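Local coordinates for protein archaeal actin homolog (Thermoplasma acidophilum, PDB 2FSJ) that polymerizes into bundles of helical filaments in the presence of nucleoside triphosphates, with ATP serving best, at residues L278-I283 with I310-E316; Y191-V197 with V297-V303; T52-W57 with T73-Y77; A105-W109 with L149-P154; A229-L233 with A250-L254. All coordinates share one frame; numbering follows the deposited sequence.

Interaction 1 (L278-I283 with I310-E316)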
# COMPACT_ATOMS: atom_id res chain seq x y z
N LEU A 278 10.57 -16.26 -5.10
CA LEU A 278 9.54 -15.21 -5.35
C LEU A 278 10.03 -14.23 -6.43
O LEU A 278 9.33 -13.93 -7.41
CB LEU A 278 9.26 -14.46 -4.07
CG LEU A 278 8.38 -13.21 -4.10
CD1 LEU A 278 7.01 -13.59 -4.77
CD2 LEU A 278 8.22 -12.69 -2.74
N ALA A 279 11.24 -13.73 -6.23
CA ALA A 279 11.89 -12.84 -7.19
C ALA A 279 11.98 -13.44 -8.58
O ALA A 279 11.62 -12.78 -9.56
CB ALA A 279 13.29 -12.44 -6.70
N ASN A 280 12.46 -14.67 -8.68
CA ASN A 280 12.58 -15.33 -9.95
C ASN A 280 11.22 -15.42 -10.69
O ASN A 280 11.16 -15.21 -11.93
CB ASN A 280 13.25 -16.73 -9.78
CG ASN A 280 14.73 -16.64 -9.46
OD1 ASN A 280 15.34 -15.58 -9.59
ND2 ASN A 280 15.31 -17.74 -9.08
N ARG A 281 10.12 -15.70 -9.97
CA ARG A 281 8.81 -15.82 -10.62
C ARG A 281 8.34 -14.47 -11.13
O ARG A 281 7.78 -14.40 -12.23
CB ARG A 281 7.74 -16.39 -9.70
CG ARG A 281 7.93 -17.89 -9.45
CD ARG A 281 6.86 -18.50 -8.59
NE ARG A 281 7.05 -19.94 -8.40
CZ ARG A 281 6.45 -20.91 -9.11
NH1 ARG A 281 5.61 -20.63 -10.13
NH2 ARG A 281 6.71 -22.18 -8.81
N ILE A 282 8.57 -13.42 -10.36
CA ILE A 282 8.17 -12.09 -10.80
C ILE A 282 8.96 -11.67 -12.02
O ILE A 282 8.37 -11.18 -13.01
CB ILE A 282 8.32 -11.07 -9.66
CG1 ILE A 282 7.29 -11.36 -8.56
CG2 ILE A 282 8.16 -9.64 -10.16
CD1 ILE A 282 7.71 -10.81 -7.21
N ILE A 283 10.27 -11.87 -11.97
CA ILE A 283 11.14 -11.50 -13.08
C ILE A 283 10.75 -12.26 -14.38
O ILE A 283 10.64 -11.67 -15.47
CB ILE A 283 12.58 -11.78 -12.73
CG1 ILE A 283 13.08 -10.76 -11.68
CG2 ILE A 283 13.47 -11.85 -14.01
CD1 ILE A 283 14.31 -11.22 -10.91
N ILE A 310 13.63 -7.97 -1.88
CA ILE A 310 14.09 -8.54 -3.15
C ILE A 310 14.30 -7.48 -4.27
O ILE A 310 14.52 -7.84 -5.39
CB ILE A 310 13.05 -9.61 -3.68
CG1 ILE A 310 11.68 -8.98 -3.88
CG2 ILE A 310 12.99 -10.84 -2.77
CD1 ILE A 310 10.69 -9.83 -4.67
N GLY A 311 14.14 -6.21 -3.98
CA GLY A 311 14.14 -5.17 -5.02
C GLY A 311 15.39 -5.20 -5.91
O GLY A 311 15.30 -5.05 -7.16
N ASP A 312 16.54 -5.41 -5.28
CA ASP A 312 17.82 -5.41 -5.98
C ASP A 312 17.87 -6.45 -7.07
O ASP A 312 18.54 -6.25 -8.07
CB ASP A 312 18.98 -5.65 -5.03
CG ASP A 312 19.34 -4.42 -4.19
OD1 ASP A 312 18.84 -3.32 -4.49
OD2 ASP A 312 20.13 -4.48 -3.22
N ARG A 313 17.19 -7.57 -6.86
CA ARG A 313 17.13 -8.62 -7.84
C ARG A 313 16.49 -8.20 -9.14
O ARG A 313 16.69 -8.88 -10.13
CB ARG A 313 16.33 -9.83 -7.33
CG ARG A 313 16.97 -10.62 -6.25
CD ARG A 313 18.21 -11.42 -6.73
NE ARG A 313 18.02 -12.10 -8.02
CZ ARG A 313 17.16 -13.09 -8.25
NH1 ARG A 313 16.40 -13.57 -7.28
NH2 ARG A 313 17.08 -13.61 -9.44
N PHE A 314 15.69 -7.13 -9.17
CA PHE A 314 15.00 -6.78 -10.41
C PHE A 314 15.91 -6.14 -11.46
O PHE A 314 15.57 -6.06 -12.62
CB PHE A 314 13.76 -5.88 -10.14
CG PHE A 314 12.74 -6.49 -9.25
CD1 PHE A 314 12.40 -7.83 -9.32
CD2 PHE A 314 12.09 -5.70 -8.31
CE1 PHE A 314 11.42 -8.36 -8.46
CE2 PHE A 314 11.14 -6.23 -7.49
CZ PHE A 314 10.83 -7.55 -7.55
N GLU A 315 17.11 -5.73 -11.06
CA GLU A 315 18.06 -5.15 -12.00
C GLU A 315 18.35 -6.04 -13.18
O GLU A 315 18.63 -5.57 -14.26
CB GLU A 315 19.38 -4.85 -11.33
CG GLU A 315 20.28 -4.05 -12.25
CD GLU A 315 21.28 -3.20 -11.51
OE1 GLU A 315 21.47 -3.37 -10.26
OE2 GLU A 315 21.90 -2.38 -12.21
N GLU A 316 18.24 -7.35 -12.99
CA GLU A 316 18.55 -8.27 -14.05
C GLU A 316 17.57 -8.17 -15.23
O GLU A 316 17.91 -8.55 -16.35
CB GLU A 316 18.71 -9.69 -13.50
CG GLU A 316 17.44 -10.46 -13.28
CD GLU A 316 17.72 -11.88 -12.76
OE1 GLU A 316 18.42 -12.00 -11.72
OE2 GLU A 316 17.26 -12.84 -13.40
O HOH W 1 15.56 -15.05 -12.84

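Interaction 2 (Y191-V197 with V297-V303)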
# COMPACT_ATOMS: atom_id res chain seq x y z
N TYR A 191 10.82 3.90 -21.33
CA TYR A 191 9.79 3.50 -20.39
C TYR A 191 10.36 3.45 -18.96
O TYR A 191 11.53 3.14 -18.75
CB TYR A 191 9.21 2.11 -20.75
CG TYR A 191 8.39 2.02 -22.04
CD1 TYR A 191 7.77 3.13 -22.58
CD2 TYR A 191 8.25 0.83 -22.72
CE1 TYR A 191 7.05 3.07 -23.73
CE2 TYR A 191 7.48 0.75 -23.90
CZ TYR A 191 6.90 1.88 -24.39
OH TYR A 191 6.14 1.88 -25.52
N GLY A 192 9.52 3.81 -18.00
CA GLY A 192 9.73 3.51 -16.59
C GLY A 192 8.87 2.30 -16.26
O GLY A 192 7.72 2.23 -16.66
N VAL A 193 9.39 1.37 -15.50
CA VAL A 193 8.65 0.23 -15.04
C VAL A 193 8.66 0.23 -13.51
O VAL A 193 9.71 0.08 -12.86
CB VAL A 193 9.18 -1.13 -15.63
CG1 VAL A 193 8.31 -2.29 -15.11
CG2 VAL A 193 9.15 -1.11 -17.13
N VAL A 194 7.47 0.41 -12.93
CA VAL A 194 7.31 0.44 -11.48
C VAL A 194 6.80 -0.91 -11.04
O VAL A 194 5.75 -1.35 -11.51
CB VAL A 194 6.27 1.53 -11.05
CG1 VAL A 194 6.10 1.51 -9.53
CG2 VAL A 194 6.77 2.96 -11.51
N ILE A 195 7.56 -1.58 -10.18
CA ILE A 195 7.28 -2.94 -9.72
C ILE A 195 6.96 -2.87 -8.22
O ILE A 195 7.84 -2.62 -7.39
CB ILE A 195 8.49 -3.84 -10.01
CG1 ILE A 195 8.83 -3.85 -11.51
CG2 ILE A 195 8.19 -5.27 -9.51
CD1 ILE A 195 10.22 -4.37 -11.81
N ASP A 196 5.68 -3.00 -7.88
CA ASP A 196 5.20 -2.80 -6.50
C ASP A 196 4.88 -4.15 -5.88
O ASP A 196 3.86 -4.74 -6.19
CB ASP A 196 3.96 -1.95 -6.59
CG ASP A 196 3.48 -1.44 -5.26
OD1 ASP A 196 3.90 -1.94 -4.19
OD2 ASP A 196 2.64 -0.51 -5.22
N VAL A 197 5.77 -4.66 -5.04
CA VAL A 197 5.62 -5.99 -4.48
C VAL A 197 4.89 -5.81 -3.15
O VAL A 197 5.45 -5.27 -2.18
CB VAL A 197 6.98 -6.72 -4.20
CG1 VAL A 197 6.69 -8.13 -3.73
CG2 VAL A 197 7.82 -6.80 -5.45
N VAL A 297 13.15 0.08 -21.89
CA VAL A 297 13.18 0.40 -20.46
C VAL A 297 14.44 1.15 -20.12
O VAL A 297 15.54 0.62 -20.31
CB VAL A 297 13.08 -0.86 -19.56
CG1 VAL A 297 13.21 -0.48 -18.07
CG2 VAL A 297 11.76 -1.58 -19.81
N THR A 298 14.29 2.37 -19.58
CA THR A 298 15.43 3.14 -19.04
C THR A 298 15.44 3.29 -17.52
O THR A 298 16.43 3.68 -16.98
CB THR A 298 15.46 4.54 -19.66
OG1 THR A 298 14.18 5.19 -19.45
CG2 THR A 298 15.58 4.47 -21.19
N SER A 299 14.33 3.02 -16.84
CA SER A 299 14.30 3.05 -15.39
C SER A 299 13.42 1.94 -14.86
O SER A 299 12.29 1.79 -15.34
CB SER A 299 13.76 4.39 -14.86
OG SER A 299 14.23 5.51 -15.55
N LEU A 300 13.96 1.16 -13.93
CA LEU A 300 13.25 0.10 -13.19
C LEU A 300 13.10 0.58 -11.76
O LEU A 300 14.11 0.91 -11.12
CB LEU A 300 14.05 -1.21 -13.17
CG LEU A 300 14.02 -2.17 -14.35
CD1 LEU A 300 15.09 -3.27 -14.17
CD2 LEU A 300 12.65 -2.79 -14.60
N ILE A 301 11.87 0.61 -11.24
CA ILE A 301 11.57 1.28 -9.99
C ILE A 301 10.84 0.34 -9.02
O ILE A 301 9.62 0.20 -9.07
CB ILE A 301 10.78 2.58 -10.26
CG1 ILE A 301 11.51 3.47 -11.27
CG2 ILE A 301 10.51 3.32 -8.96
CD1 ILE A 301 10.63 4.51 -11.95
N PRO A 302 11.59 -0.36 -8.19
CA PRO A 302 10.95 -1.24 -7.22
C PRO A 302 10.41 -0.46 -6.04
O PRO A 302 11.14 0.34 -5.43
CB PRO A 302 12.08 -2.17 -6.80
CG PRO A 302 13.18 -1.91 -7.88
CD PRO A 302 13.05 -0.49 -8.20
N VAL A 303 9.13 -0.68 -5.74
CA VAL A 303 8.44 -0.03 -4.64
C VAL A 303 7.65 -1.08 -3.87
O VAL A 303 7.73 -2.26 -4.16
CB VAL A 303 7.52 1.12 -5.10
CG1 VAL A 303 8.31 2.31 -5.75
CG2 VAL A 303 6.38 0.65 -5.98

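Interaction 3 (T52-W57 with T73-Y77)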
# COMPACT_ATOMS: atom_id res chain seq x y z
N THR A 52 -15.59 -3.35 18.23
CA THR A 52 -15.60 -3.51 19.68
C THR A 52 -16.97 -3.12 20.26
O THR A 52 -17.56 -2.11 19.85
CB THR A 52 -14.48 -2.70 20.35
OG1 THR A 52 -14.61 -2.77 21.79
CG2 THR A 52 -14.56 -1.25 20.03
N GLU A 53 -17.44 -3.90 21.22
CA GLU A 53 -18.66 -3.56 21.95
C GLU A 53 -18.43 -2.86 23.28
O GLU A 53 -19.38 -2.73 24.09
CB GLU A 53 -19.50 -4.83 22.13
CG GLU A 53 -20.19 -5.26 20.84
CD GLU A 53 -20.92 -6.60 20.96
OE1 GLU A 53 -20.80 -7.25 22.02
OE2 GLU A 53 -21.59 -7.01 19.98
N THR A 54 -17.23 -2.37 23.54
CA THR A 54 -16.94 -1.60 24.76
C THR A 54 -17.81 -0.33 24.85
O THR A 54 -18.16 0.27 23.81
CB THR A 54 -15.42 -1.23 24.85
OG1 THR A 54 -15.11 -0.65 26.13
CG2 THR A 54 -15.00 -0.13 23.83
N GLU A 55 -18.18 0.07 26.08
CA GLU A 55 -18.85 1.39 26.27
C GLU A 55 -17.82 2.51 26.29
O GLU A 55 -18.13 3.65 25.99
CB GLU A 55 -19.75 1.45 27.52
CG GLU A 55 -19.67 0.30 28.50
CD GLU A 55 -20.52 0.56 29.74
OE1 GLU A 55 -21.75 0.84 29.58
OE2 GLU A 55 -19.95 0.50 30.86
N SER A 56 -16.56 2.17 26.58
CA SER A 56 -15.44 3.09 26.43
C SER A 56 -15.24 3.73 25.03
O SER A 56 -15.73 3.23 24.00
CB SER A 56 -14.14 2.36 26.79
OG SER A 56 -13.09 3.30 26.99
N TRP A 57 -14.51 4.83 25.02
CA TRP A 57 -14.04 5.45 23.80
C TRP A 57 -12.52 5.51 23.79
O TRP A 57 -11.95 6.07 22.83
CB TRP A 57 -14.59 6.87 23.63
CG TRP A 57 -15.99 6.92 23.28
CD1 TRP A 57 -17.03 7.16 24.12
CD2 TRP A 57 -16.56 6.72 21.98
NE1 TRP A 57 -18.22 7.14 23.43
CE2 TRP A 57 -17.95 6.85 22.11
CE3 TRP A 57 -16.02 6.45 20.72
CZ2 TRP A 57 -18.82 6.72 21.03
CZ3 TRP A 57 -16.87 6.31 19.64
CH2 TRP A 57 -18.26 6.44 19.80
N THR A 73 -21.86 1.63 16.10
CA THR A 73 -20.80 0.70 15.78
C THR A 73 -19.47 1.36 16.14
O THR A 73 -19.25 2.53 15.79
CB THR A 73 -20.87 0.37 14.26
OG1 THR A 73 -21.94 -0.58 14.04
CG2 THR A 73 -19.68 -0.37 13.76
N LYS A 74 -18.59 0.64 16.86
CA LYS A 74 -17.28 1.19 17.20
C LYS A 74 -16.19 0.23 16.78
O LYS A 74 -16.43 -0.97 16.67
CB LYS A 74 -17.15 1.48 18.70
CG LYS A 74 -18.26 2.35 19.34
CD LYS A 74 -17.90 2.58 20.82
CE LYS A 74 -19.08 2.94 21.70
NZ LYS A 74 -18.57 3.09 23.13
N PHE A 75 -14.99 0.76 16.51
CA PHE A 75 -13.90 -0.06 16.10
C PHE A 75 -12.53 0.44 16.61
O PHE A 75 -12.32 1.62 16.90
CB PHE A 75 -13.88 -0.17 14.56
CG PHE A 75 -13.62 1.14 13.85
CD1 PHE A 75 -12.34 1.52 13.48
CD2 PHE A 75 -14.68 1.99 13.53
CE1 PHE A 75 -12.12 2.73 12.80
CE2 PHE A 75 -14.46 3.21 12.85
CZ PHE A 75 -13.17 3.55 12.49
N ILE A 76 -11.60 -0.51 16.66
CA ILE A 76 -10.20 -0.26 16.92
C ILE A 76 -9.42 -0.63 15.63
O ILE A 76 -9.79 -1.54 14.91
CB ILE A 76 -9.80 -1.06 18.18
CG1 ILE A 76 -10.54 -0.46 19.41
CG2 ILE A 76 -8.31 -1.07 18.45
CD1 ILE A 76 -10.50 -1.40 20.62
N TYR A 77 -8.33 0.06 15.37
CA TYR A 77 -7.64 -0.08 14.10
C TYR A 77 -6.11 -0.12 14.27
O TYR A 77 -5.58 0.16 15.35
CB TYR A 77 -8.05 1.06 13.17
CG TYR A 77 -7.65 2.41 13.71
CD1 TYR A 77 -6.41 3.00 13.36
CD2 TYR A 77 -8.51 3.11 14.54
CE1 TYR A 77 -6.03 4.24 13.92
CE2 TYR A 77 -8.16 4.33 15.08
CZ TYR A 77 -6.91 4.88 14.78
OH TYR A 77 -6.64 6.10 15.32
O HOH W 2 -19.74 -1.73 18.16

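Interaction 4 (A105-W109 with L149-P154)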
# COMPACT_ATOMS: atom_id res chain seq x y z
N ALA A 105 -11.67 6.63 7.76
CA ALA A 105 -12.04 7.42 8.96
C ALA A 105 -10.85 7.54 9.91
O ALA A 105 -10.60 8.59 10.43
CB ALA A 105 -13.19 6.79 9.64
N ALA A 106 -10.17 6.43 10.14
CA ALA A 106 -9.02 6.40 11.02
C ALA A 106 -7.89 7.28 10.48
O ALA A 106 -7.24 8.00 11.25
CB ALA A 106 -8.57 5.00 11.24
N ALA A 107 -7.66 7.24 9.18
CA ALA A 107 -6.67 8.11 8.53
C ALA A 107 -6.92 9.59 8.79
O ALA A 107 -5.99 10.33 9.13
CB ALA A 107 -6.62 7.88 7.01
N LEU A 108 -8.16 10.00 8.60
CA LEU A 108 -8.54 11.40 8.85
C LEU A 108 -8.42 11.78 10.33
O LEU A 108 -7.87 12.82 10.65
CB LEU A 108 -9.93 11.68 8.29
CG LEU A 108 -10.11 11.33 6.81
CD1 LEU A 108 -11.55 11.63 6.34
CD2 LEU A 108 -9.14 12.14 5.99
N TRP A 109 -8.85 10.89 11.22
CA TRP A 109 -8.64 11.05 12.65
C TRP A 109 -7.14 11.19 13.03
O TRP A 109 -6.74 12.11 13.77
CB TRP A 109 -9.25 9.87 13.40
CG TRP A 109 -9.28 10.14 14.87
CD1 TRP A 109 -8.32 9.82 15.78
CD2 TRP A 109 -10.30 10.85 15.59
NE1 TRP A 109 -8.66 10.29 17.03
CE2 TRP A 109 -9.89 10.91 16.95
CE3 TRP A 109 -11.54 11.41 15.24
CZ2 TRP A 109 -10.65 11.52 17.94
CZ3 TRP A 109 -12.32 12.01 16.25
CH2 TRP A 109 -11.87 12.06 17.56
N LEU A 149 -18.37 13.18 6.54
CA LEU A 149 -17.96 12.12 7.43
C LEU A 149 -17.79 12.63 8.82
O LEU A 149 -17.08 13.61 9.05
CB LEU A 149 -16.61 11.58 6.98
CG LEU A 149 -16.42 11.17 5.51
CD1 LEU A 149 -15.07 10.38 5.48
CD2 LEU A 149 -17.57 10.36 4.94
N THR A 150 -18.47 12.01 9.76
CA THR A 150 -18.45 12.43 11.15
C THR A 150 -17.84 11.29 11.95
O THR A 150 -18.44 10.21 12.03
CB THR A 150 -19.87 12.63 11.62
OG1 THR A 150 -20.49 13.60 10.74
CG2 THR A 150 -19.88 13.24 12.98
N VAL A 151 -16.68 11.55 12.55
CA VAL A 151 -15.97 10.53 13.31
C VAL A 151 -16.00 10.90 14.81
O VAL A 151 -15.64 12.02 15.18
CB VAL A 151 -14.50 10.45 12.86
CG1 VAL A 151 -13.77 9.28 13.54
CG2 VAL A 151 -14.41 10.39 11.35
N THR A 152 -16.45 9.95 15.64
CA THR A 152 -16.39 10.06 17.09
C THR A 152 -15.25 9.26 17.68
O THR A 152 -15.00 8.11 17.27
CB THR A 152 -17.73 9.62 17.71
OG1 THR A 152 -18.80 10.35 17.10
CG2 THR A 152 -17.79 9.96 19.22
N GLY A 153 -14.57 9.84 18.67
CA GLY A 153 -13.38 9.23 19.23
C GLY A 153 -13.29 9.36 20.75
O GLY A 153 -14.30 9.56 21.43
N PRO A 154 -12.07 9.23 21.27
CA PRO A 154 -11.83 9.31 22.72
C PRO A 154 -12.50 10.51 23.37
O PRO A 154 -12.50 11.61 22.82
CB PRO A 154 -10.30 9.38 22.81
CG PRO A 154 -9.83 8.56 21.59
CD PRO A 154 -10.83 8.95 20.53

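Interaction 5 (A229-L233 with A250-L254)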
# COMPACT_ATOMS: atom_id res chain seq x y z
N ALA A 229 5.72 -16.02 0.04
CA ALA A 229 6.97 -16.37 0.74
C ALA A 229 6.71 -16.67 2.22
O ALA A 229 7.26 -17.64 2.73
CB ALA A 229 8.04 -15.26 0.59
N ILE A 230 5.83 -15.89 2.85
CA ILE A 230 5.43 -16.13 4.26
C ILE A 230 4.73 -17.49 4.41
O ILE A 230 5.04 -18.28 5.33
CB ILE A 230 4.51 -15.00 4.76
CG1 ILE A 230 5.26 -13.66 4.79
CG2 ILE A 230 3.96 -15.31 6.15
CD1 ILE A 230 4.34 -12.46 4.76
N SER A 231 3.84 -17.81 3.48
CA SER A 231 3.15 -19.11 3.53
C SER A 231 4.12 -20.25 3.28
O SER A 231 4.03 -21.31 3.95
CB SER A 231 2.00 -19.18 2.52
OG SER A 231 0.98 -18.30 3.00
N ALA A 232 5.02 -20.07 2.34
CA ALA A 232 6.04 -21.11 2.07
C ALA A 232 6.95 -21.36 3.31
O ALA A 232 7.25 -22.48 3.64
CB ALA A 232 6.87 -20.78 0.83
N LEU A 233 7.34 -20.30 4.02
CA LEU A 233 8.16 -20.44 5.20
C LEU A 233 7.37 -21.09 6.35
O LEU A 233 7.89 -21.93 7.09
CB LEU A 233 8.74 -19.08 5.63
CG LEU A 233 9.63 -19.05 6.90
CD1 LEU A 233 10.71 -20.08 6.86
CD2 LEU A 233 10.25 -17.69 7.17
N ALA A 250 5.72 -15.32 11.30
CA ALA A 250 6.36 -15.82 10.08
C ALA A 250 6.90 -14.71 9.20
O ALA A 250 7.93 -14.84 8.61
CB ALA A 250 5.37 -16.67 9.27
N GLN A 251 6.16 -13.63 9.06
CA GLN A 251 6.66 -12.47 8.30
C GLN A 251 7.98 -11.96 8.92
O GLN A 251 8.96 -11.74 8.21
CB GLN A 251 5.59 -11.38 8.22
CG GLN A 251 6.08 -10.10 7.48
CD GLN A 251 4.94 -9.32 6.88
OE1 GLN A 251 3.83 -9.36 7.38
NE2 GLN A 251 5.20 -8.61 5.77
N GLU A 252 8.05 -11.86 10.24
CA GLU A 252 9.30 -11.48 10.91
C GLU A 252 10.38 -12.46 10.57
O GLU A 252 11.51 -12.07 10.30
CB GLU A 252 9.17 -11.49 12.43
CG GLU A 252 8.25 -10.48 13.05
CD GLU A 252 8.41 -10.49 14.58
OE1 GLU A 252 9.59 -10.58 15.04
OE2 GLU A 252 7.37 -10.44 15.31
N ALA A 253 10.04 -13.74 10.54
CA ALA A 253 11.04 -14.79 10.32
C ALA A 253 11.65 -14.76 8.92
O ALA A 253 12.62 -15.46 8.65
CB ALA A 253 10.45 -16.17 10.67
N LEU A 254 11.10 -13.96 8.01
CA LEU A 254 11.76 -13.70 6.72
C LEU A 254 13.12 -12.95 6.84
O LEU A 254 14.03 -13.20 6.05
CB LEU A 254 10.86 -12.86 5.80
CG LEU A 254 9.57 -13.47 5.25
CD1 LEU A 254 8.80 -12.34 4.55
CD2 LEU A 254 9.78 -14.64 4.31

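Interaction 1 (L278-I283 with I310-E316)
R313 reaches over from the segment 310-316 and puts its guanidinium edge on N280 OD1. The bond from R313 NH2 to N280 OD1 is short at 2.6 Å and nearly straight (169°), and OD1 lies in the guanidinium plane; NH1 adds only a weak, bent bond to the same oxygen. Amide and guanidinium planes stand almost perpendicular. The arginine chain gets there by bending at chi2 and chi3 (-70° and -44°), which curls it past A279, whose CB is 3.4 Å from R313 NH1. I283 CD1 lies over one guanidinium face, 3.9 Å from R313 NH2, and also rests against the carboxylate carbon of E316.

The rest of the contact is apolar. I310 CD1 fits against L278 CG and I282 CD1, the latter 4.0 Å away, while I283 CG1 meets the edge of the F314 ring at CD1 (3.8 Å). I310 O stands over one face of that ring.

The second shell steers R313. E316 OE1 accepts from R313 NH2 at 3.1 Å in a salt bridge, approached from above the carboxylate plane, and E276, one turn before N280, makes a salt bridge to R313 NH1. A water links E316 OE2 firmly and N280 OD1 weakly. This is how the chain just after helix 307-310 is laid on helix 268-290 in the C-terminal domain of this actin relative, with F314 about 4 Å, side chain to side chain, from the ATP-site residue S307. The two carboxylates balance the charge of R313 and probably fix its rotation, while that positive charge would polarise the N280 carbonyl.

Interaction 2 (Y191-V197 with V297-V303)
Y191 O is gripped by three donors at the start of the strand pair: T298 N gives a sound bond of 3.0 Å in the carbonyl plane, and S299 N and T298 OG1 each add a weak one. The crowding marks a beta bulge, where the register slips by one residue between Y191-V297 and G192-S299.

Beyond it the pairing is regular and parallel. V193 N donates to S299 O, then V193 O takes I301 N at 2.8 Å; I195 repeats the pattern with I301 O and V303 N, the last bond nearly straight (174°). Strand 297-303 is the edge strand of the four-stranded sheet in the C-terminal half of the actin fold and pairs with the inner strand 191-197. The turn after 191-197 carries the ATP-site residue S199, and 297-303 runs into the ATP-site glycines G305 and G306.

Side chains alternate between the two faces. On one, L300 CD2 sits between V193 CB and I195 CD1, 4.0 Å from each. On the other, V194 CG1 touches V303 CG2 at 3.7 Å. D196 holds its CG opposite the backbone N (chi1 -170°), and V303 CG2 is 3.6 Å from both D196 CB and D196 CG. With an alanine in place of D196 the contact through CG goes, and Q171 NE2 would probably be left without its weak acceptor, D196 OD2. That oxygen also bonds a glycerol, probably from the crystallisation liquor, and V303 O accepts from S307 OG.

Interaction 3 (T52-W57 with T73-Y77)
Hydrogen bonds from K74 NZ gather the turn 54-56: the ammonium donates to T54 O at 2.9 Å and to S56 O at 3.0 Å, the second from well above the carbonyl plane. E55 O is as close, but its angle is too poor for a bond. At the backbone, T52 N gives a nearly straight bond (167°) to K74 O, and a water links T52 O and K74 N, donating to the first and accepting from the second. Within the segment 52-57, T52 OG1 accepts from T54 N at 3.2 Å, an ST turn.

Strand 74-77 is the outermost member, within the chain, of the seven-stranded sheet of the N-terminal actin-like domain, and lies antiparallel to strand 42-52. The turn therefore leaves the end of one strand and folds back over the side chain of its neighbour.

Aromatic contacts complete the hold on the lysine. K74 stays extended beyond CG, with chi2 at -177°, which carries CD and then NZ across a single face of W57 at about a right angle to that side chain. K74 CD makes a CH-pi contact 4.0 Å from the centroid of the six-membered ring of W57, and K74 NZ a cation-pi contact 4.1 Å from the centroid of its five-membered ring. Both stand close to the ring normal.

Apolar packing is slight: T52 CG2 meets I76 CD1 at 4.1 Å and leans on K74 CB. Backbone bonds from W57 to V65 and from F75 to L66 tie both segments to the intervening loop.

Interaction 4 (A105-W109 with L149-P154)
W109 meets V151 because its chi1 of -169° throws the indole outward from the helix, opposite the backbone N, and chi2 of -91° turns the benzo edge down onto the strand. In the N-terminal actin-like domain this is helix-on-sheet packing: helix 101-111 lies across the edge strand 147-152, the two short segments running at 73° to each other.

Three side chains of the helix face do the work. L108 CD1 touches L149 CD1 at 3.8 Å, the two leucines crossing at about a right angle. A105 CB lies next to V151 CG2, while the other valine methyl, CG1, presses on W109 CE3 at 3.5 Å. V151 thus fills the angle between A105 and the indole, one methyl for each.

Farther out, the six-membered ring of W109 follows the chain as it leaves the strand. G153 takes it without a side chain in the way: a beta carbon here would run into W109 CZ2, and as it is, G153 CA comes to 3.6 Å from W109 CH2. P154 CD ends the row, 3.7 Å from W109 CZ2. R159, on the neighbouring strand 158-170, makes a cation-pi contact with the same indole, and Y77 also touches it. Cutting W109 back to an alanine is likely to open a gap beside V151 CG1, G153 and P154 and rob R159 of its aromatic partner. No hydrogen bond joins the segments; V151 O lies at the edge of the indole, 3.5 Å from W109 CZ3.

Interaction 5 (A229-L233 with A250-L254)
I230 is the main bump on helix 226-241, and each of its branches has its own seat on the segment 250-254. I230 CG2 presses on A250 CB at 3.7 Å. The I230 and L254 side chains cross at about a right angle, I230 CG1 3.8 Å from L254 CD1. The end methyl, I230 CD1, lies along the whole Q251 chain, from CB to the amide carbon, 3.8 Å from Q251 CD. That chain is extended, with CG opposite the backbone N (chi1 178°), which lays its length beside the methyl.

In return, L254 pokes into the hollow made by one turn of the other helix. A229 CB borders it on one side, 4.2 Å from L254 CD2, and L233 CD2 on another, with I230 between them in sequence. The two segments come closest at I230 and Q251, whose CA atoms are 5.6 Å apart; the small A250 is consistent with so close an approach.

These helices belong to the mostly helical insertion between strands 213-222 and 297-303, probably the counterpart of subdomain 4 of actin. Q251 is one of the residues of the ATP site, and the side chain of I230 lies about 5 Å from that of S199, another of them.

L233 fills the notch beside A253. L233 CD2 points into the curve of the chain, 3.6 Å from A253 O and 3.8 Å from A253 CB. Behind the pair, helix 268-290 closes over A229 and L233 through I274, L275 and V270, and S271 OG bonds to L254 O.

The five contacts fall into two groups, one in each half of the actin-like fold. Interactions 1 and 2 touch through F314, whose CE2 is 3.7 Å from I195 CG2. Interaction 5 joins this group by L278 CD2 against A229 CB, 4.2 Å away. Interactions 3 and 4 form the other group, with W57 CZ3 3.5 Å from T152 O and Y77 packed on A106. Between the groups, the nearest atoms of interactions 2 and 4 are about 17 Å apart. Of these contacts, those of the first group come nearest to the ATP site: Q251 belongs to it and P302 lies about 3 Å from S307, against about 9 Å from L108 to T33 (side chain to side chain).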